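Long-range contact in putative TRAP PERIPLASMIC SOLUTE BINDING PROTEIN (Haemophilus influenzae, PDB 4PBQ), which binds L-gulonate and probably delivers it, as a periplasmic solute-binding protein, to a TRAP transporter: residues L79-L91 with S232-N244. Sequence-based numbering, arbitrary orientation.
With 2UF (L-gulonate), chain D; SO4 (sulfate ion), chain E.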
loop_
_atom_site.group_PDB
_atom_site.type_symbol
_atom_site.label_atom_id
_atom_site.label_comp_id
_atom_site.label_asym_id
_atom_site.label_seq_id
_atom_site.Cartn_x
_atom_site.Cartn_y
_atom_site.Cartn_z
ATOM N N LEU A 79 12.335 5.700 9.593
ATOM C CA LEU A 79 12.034 4.601 10.518
ATOM C C LEU A 79 13.316 3.826 10.820
ATOM O O LEU A 79 13.614 3.491 11.962
ATOM C CB LEU A 79 10.976 3.662 9.923
ATOM C CG LEU A 79 9.559 4.226 9.858
ATOM C CD1 LEU A 79 8.710 3.424 8.870
ATOM C CD2 LEU A 79 8.920 4.201 11.250
ATOM N N ARG A 80 14.106 3.575 9.787
ATOM C CA ARG A 80 15.298 2.777 9.997
ATOM C C ARG A 80 16.359 3.498 10.839
ATOM O O ARG A 80 17.025 2.865 11.658
ATOM C CB ARG A 80 15.886 2.342 8.661
ATOM C CG ARG A 80 14.938 1.515 7.802
ATOM C CD ARG A 80 15.658 1.040 6.546
ATOM N NE ARG A 80 16.695 0.078 6.895
ATOM C CZ ARG A 80 17.636 -0.346 6.052
ATOM N NH1 ARG A 80 17.661 0.075 4.782
ATOM N NH2 ARG A 80 18.551 -1.205 6.482
ATOM N N ASN A 81 16.522 4.806 10.669
ATOM C CA ASN A 81 17.533 5.529 11.433
ATOM C C ASN A 81 17.017 6.151 12.731
ATOM O O ASN A 81 17.786 6.740 13.492
ATOM C CB ASN A 81 18.279 6.566 10.556
ATOM C CG ASN A 81 17.408 7.728 10.105
ATOM O OD1 ASN A 81 16.446 8.110 10.775
ATOM N ND2 ASN A 81 17.757 8.317 8.946
ATOM N N GLY A 82 15.715 6.027 12.976
ATOM C CA GLY A 82 15.113 6.535 14.201
ATOM C C GLY A 82 14.697 7.995 14.231
ATOM O O GLY A 82 14.085 8.427 15.203
ATOM N N THR A 83 14.959 8.755 13.170
ATOM C CA THR A 83 14.586 10.161 13.156
ATOM C C THR A 83 13.123 10.374 12.828
ATOM O O THR A 83 12.598 11.471 13.012
ATOM C CB THR A 83 15.434 10.961 12.163
ATOM O OG1 THR A 83 15.218 10.463 10.845
ATOM C CG2 THR A 83 16.911 10.849 12.535
ATOM N N ILE A 84 12.470 9.337 12.314
ATOM C CA ILE A 84 11.012 9.330 12.224
ATOM C C ILE A 84 10.559 8.113 13.012
ATOM O O ILE A 84 10.777 6.975 12.619
ATOM C CB ILE A 84 10.501 9.285 10.772
ATOM C CG1 ILE A 84 10.951 10.551 10.036
ATOM C CG2 ILE A 84 8.973 9.164 10.745
ATOM C CD1 ILE A 84 10.625 10.551 8.554
ATOM N N GLU A 85 9.954 8.366 14.165
ATOM C CA GLU A 85 9.693 7.296 15.128
ATOM C C GLU A 85 8.619 6.271 14.741
ATOM O O GLU A 85 8.677 5.121 15.199
ATOM C CB GLU A 85 9.367 7.913 16.492
ATOM C CG GLU A 85 10.520 8.709 17.069
ATOM C CD GLU A 85 10.571 10.179 16.629
ATOM O OE1 GLU A 85 9.672 10.635 15.898
ATOM O OE2 GLU A 85 11.504 10.900 17.054
ATOM N N ALA A 86 7.630 6.695 13.959
ATOM C CA ALA A 86 6.590 5.769 13.465
ATOM C C ALA A 86 6.105 6.183 12.094
ATOM O O ALA A 86 6.409 7.267 11.594
ATOM C CB ALA A 86 5.420 5.696 14.445
ATOM N N GLY A 87 5.366 5.296 11.442
ATOM C CA GLY A 87 4.846 5.668 10.155
ATOM C C GLY A 87 3.967 4.611 9.564
ATOM O O GLY A 87 3.923 3.470 10.064
ATOM N N ILE A 88 3.273 5.002 8.503
ATOM C CA ILE A 88 2.628 4.029 7.611
ATOM C C ILE A 88 3.228 4.180 6.236
ATOM O O ILE A 88 3.286 5.274 5.706
ATOM C CB ILE A 88 1.108 4.204 7.519
ATOM C CG1 ILE A 88 0.468 4.070 8.922
ATOM C CG2 ILE A 88 0.513 3.179 6.519
ATOM C CD1 ILE A 88 -1.031 4.198 8.974
ATOM N N THR A 89 3.693 3.059 5.695
ATOM C CA THR A 89 4.215 3.011 4.327
ATOM C C THR A 89 3.650 1.767 3.667
ATOM O O THR A 89 3.132 0.888 4.345
ATOM C CB THR A 89 5.748 2.944 4.252
ATOM O OG1 THR A 89 6.245 1.669 4.691
ATOM C CG2 THR A 89 6.399 4.034 5.099
ATOM N N GLY A 90 3.846 1.699 2.353
ATOM C CA GLY A 90 3.711 0.452 1.624
ATOM C C GLY A 90 4.995 -0.352 1.701
ATOM O O GLY A 90 5.732 -0.314 2.702
ATOM N N LEU A 91 5.292 -1.089 0.631
ATOM C CA LEU A 91 6.286 -2.153 0.727
ATOM C C LEU A 91 7.640 -1.768 0.104
ATOM O O LEU A 91 8.356 -2.624 -0.405
ATOM C CB LEU A 91 5.750 -3.412 0.002
ATOM C CG LEU A 91 4.332 -3.866 0.383
ATOM C CD1 LEU A 91 3.964 -5.210 -0.261
ATOM C CD2 LEU A 91 4.185 -3.981 1.882
ATOM N N SER A 232 -2.362 -3.505 -2.275
ATOM C CA SER A 232 -1.392 -2.736 -1.500
ATOM C C SER A 232 -1.785 -2.625 -0.025
ATOM O O SER A 232 -2.761 -1.952 0.309
ATOM C CB SER A 232 -1.280 -1.349 -2.098
ATOM O OG SER A 232 -0.465 -1.328 -3.258
ATOM N N PRO A 233 -1.024 -3.269 0.855
ATOM C CA PRO A 233 -1.212 -3.056 2.297
ATOM C C PRO A 233 -0.542 -1.770 2.746
ATOM O O PRO A 233 0.411 -1.321 2.110
ATOM C CB PRO A 233 -0.472 -4.222 2.924
ATOM C CG PRO A 233 0.163 -4.966 1.840
ATOM C CD PRO A 233 0.107 -4.170 0.601
ATOM N N GLY A 234 -1.044 -1.203 3.834
ATOM C CA GLY A 234 -0.391 -0.097 4.515
ATOM C C GLY A 234 0.133 -0.584 5.862
ATOM O O GLY A 234 -0.641 -0.981 6.745
ATOM N N LEU A 235 1.454 -0.584 6.015
ATOM C CA LEU A 235 2.110 -1.144 7.189
ATOM C C LEU A 235 2.290 -0.082 8.263
ATOM O O LEU A 235 2.946 0.924 8.030
ATOM C CB LEU A 235 3.482 -1.714 6.805
ATOM C CG LEU A 235 3.542 -3.107 6.159
ATOM C CD1 LEU A 235 2.535 -3.323 5.125
ATOM C CD2 LEU A 235 4.986 -3.282 5.606
ATOM N N LEU A 236 1.725 -0.319 9.441
ATOM C CA LEU A 236 1.943 0.568 10.582
ATOM C C LEU A 236 3.166 0.087 11.309
ATOM O O LEU A 236 3.214 -1.056 11.776
ATOM C CB LEU A 236 0.755 0.500 11.534
ATOM C CG LEU A 236 0.880 1.290 12.826
ATOM C CD1 LEU A 236 1.104 2.772 12.554
ATOM C CD2 LEU A 236 -0.404 1.091 13.616
ATOM N N GLN A 237 4.150 0.972 11.419
ATOM C CA GLN A 237 5.481 0.610 11.853
ATOM C C GLN A 237 6.000 1.571 12.915
ATOM O O GLN A 237 5.619 2.726 12.924
ATOM C CB GLN A 237 6.436 0.697 10.660
ATOM C CG GLN A 237 6.160 -0.310 9.567
ATOM C CD GLN A 237 6.719 0.143 8.227
ATOM O OE1 GLN A 237 7.872 -0.150 7.880
ATOM N NE2 GLN A 237 5.927 0.918 7.503
ATOM N N ILE A 238 6.898 1.080 13.762
ATOM C CA ILE A 238 7.592 1.941 14.728
ATOM C C ILE A 238 9.087 1.646 14.566
ATOM O O ILE A 238 9.491 0.502 14.383
ATOM C CB ILE A 238 7.052 1.718 16.158
ATOM C CG1 ILE A 238 7.680 2.676 17.170
ATOM C CG2 ILE A 238 7.285 0.343 16.627
ATOM C CD1 ILE A 238 6.675 3.014 18.314
ATOM N N SER A 239 9.902 2.689 14.567
ATOM C CA SER A 239 11.335 2.498 14.548
ATOM C C SER A 239 11.787 1.599 15.688
ATOM O O SER A 239 11.359 1.749 16.841
ATOM C CB SER A 239 12.044 3.840 14.685
ATOM O OG SER A 239 13.444 3.671 14.807
ATOM N N LEU A 240 12.672 0.667 15.392
ATOM C CA LEU A 240 13.181 -0.228 16.426
ATOM C C LEU A 240 13.963 0.541 17.493
ATOM O O LEU A 240 13.955 0.171 18.664
ATOM C CB LEU A 240 14.049 -1.311 15.793
ATOM C CG LEU A 240 14.325 -2.551 16.651
ATOM C CD1 LEU A 240 13.033 -3.288 16.998
ATOM C CD2 LEU A 240 15.276 -3.448 15.915
ATOM N N LYS A 241 14.629 1.624 17.091
ATOM C CA LYS A 241 15.337 2.471 18.041
ATOM C C LYS A 241 14.377 3.060 19.061
ATOM O O LYS A 241 14.714 3.142 20.242
ATOM C CB LYS A 241 16.096 3.573 17.327
ATOM C CG LYS A 241 17.293 3.078 16.513
ATOM C CD LYS A 241 17.938 4.230 15.738
ATOM C CE LYS A 241 19.424 3.983 15.458
ATOM N NZ LYS A 241 19.686 2.679 14.782
ATOM N N THR A 242 13.193 3.467 18.595
ATOM C CA THR A 242 12.129 3.916 19.487
ATOM C C THR A 242 11.559 2.773 20.329
ATOM O O THR A 242 11.392 2.890 21.562
ATOM C CB THR A 242 11.026 4.582 18.675
ATOM O OG1 THR A 242 11.527 5.817 18.146
ATOM C CG2 THR A 242 9.799 4.834 19.513
ATOM N N TRP A 243 11.258 1.662 19.673
ATOM C CA TRP A 243 10.663 0.508 20.342
ATOM C C TRP A 243 11.540 -0.008 21.487
ATOM O O TRP A 243 11.034 -0.361 22.538
ATOM C CB TRP A 243 10.445 -0.594 19.307
ATOM C CG TRP A 243 9.514 -1.717 19.672
ATOM C CD1 TRP A 243 9.835 -3.052 19.703
ATOM C CD2 TRP A 243 8.110 -1.643 20.004
ATOM N NE1 TRP A 243 8.744 -3.797 20.041
ATOM C CE2 TRP A 243 7.667 -2.969 20.221
ATOM C CE3 TRP A 243 7.194 -0.594 20.134
ATOM C CZ2 TRP A 243 6.361 -3.270 20.600
ATOM C CZ3 TRP A 243 5.890 -0.885 20.479
ATOM C CH2 TRP A 243 5.477 -2.213 20.703
ATOM N N ASN A 244 12.860 -0.010 21.302
ATOM C CA ASN A 244 13.753 -0.549 22.313
ATOM C C ASN A 244 13.935 0.362 23.530
ATOM O O ASN A 244 14.646 0.009 24.462
ATOM C CB ASN A 244 15.112 -0.888 21.692
ATOM C CG ASN A 244 15.063 -2.116 20.804
ATOM O OD1 ASN A 244 14.143 -2.936 20.891
ATOM N ND2 ASN A 244 16.062 -2.251 19.940
HETATM O O6A 2UF D . 3.329 5.824 -4.495
HETATM C C6 2UF D . 2.540 4.887 -4.676
HETATM O O6B 2UF D . 1.903 4.670 -5.718
HETATM C C5 2UF D . 2.297 3.945 -3.478
HETATM O O5 2UF D . 0.997 3.409 -3.587
HETATM C C4 2UF D . 3.334 2.800 -3.459
HETATM O O4 2UF D . 4.646 3.335 -3.223
HETATM C C3 2UF D . 2.956 1.771 -2.372
HETATM O O3 2UF D . 2.694 2.396 -1.069
HETATM C C2 2UF D . 4.059 0.714 -2.192
HETATM O O2 2UF D . 3.446 -0.325 -1.452
HETATM C C1 2UF D . 4.515 0.109 -3.556
HETATM O O1 2UF D . 5.417 -0.972 -3.269
HETATM S S SO4 E . 21.092 -1.434 3.734
HETATM O O1 SO4 E . 20.546 -2.249 4.813
HETATM O O2 SO4 E . 22.334 -0.814 4.199
HETATM O O3 SO4 E . 20.165 -0.383 3.315
HETATM O O4 SO4 E . 21.350 -2.296 2.582
HETATM O O HOH W 1 15.786 1.642 13.875
HETATM O O HOH W 2 13.926 6.709 17.342
HETATM O O HOH W 3 8.853 0.327 5.417
#
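Gln237 and Thr89 meet on one face of an antiparallel strand pair, 86-89 against 232-239, that belongs to the mixed sheet of this family 7 solute-binding protein. Gly87 and Gln237 exchange two backbone bonds, Thr89 and Leu235 two more. The Gln237 amide lies over this framework: NE2 gives one hydrogen to Thr89 OG1 (2.9 Å), which sits in the amide plane, and the other to Leu235 O (3.0 Å). That carbonyl also accepts from Thr89 N, the two donors coming from opposite faces of its plane. With chi1 at 71°, Thr89 OG1 can receive NE2 and also donate to Gly90 O; water 3 joins it to Gln237 OE1. The Leu79 side chain crosses that of Gln237 at about a right angle, its CD1 3.8 Å from Gln237 OE1. The other face is apolar, Ile88 CG1 touching Leu236 CD1, with Tyr261 of helix 248-281 touching both. Beyond the pair, Leu91 CD2 packs on Leu235 CD1 (3.7 Å), and Leu91 N donates to O2 of the bound L-gulonate (2.9 Å).

The solvent side is looser. Lys241 merely brings CD up to Asn81 O (3.4 Å), and water 2 bridges Gly82 O and buried Thr242 OG1. Gly82, at positive phi just after helix 72-81, has no side chain to collide with Lys241 CD. Glu85 turns its carboxylate to Lys28. Tight packing resumes at buried Ser239, the N-cap residue of helix 240-243. Its N binds Glu85 O from well above the carbonyl plane, whereas its hydroxyl, swung anti to its own N (chi1 174°), donates within the carbonyl plane to Leu79 O at 2.9 Å from OG.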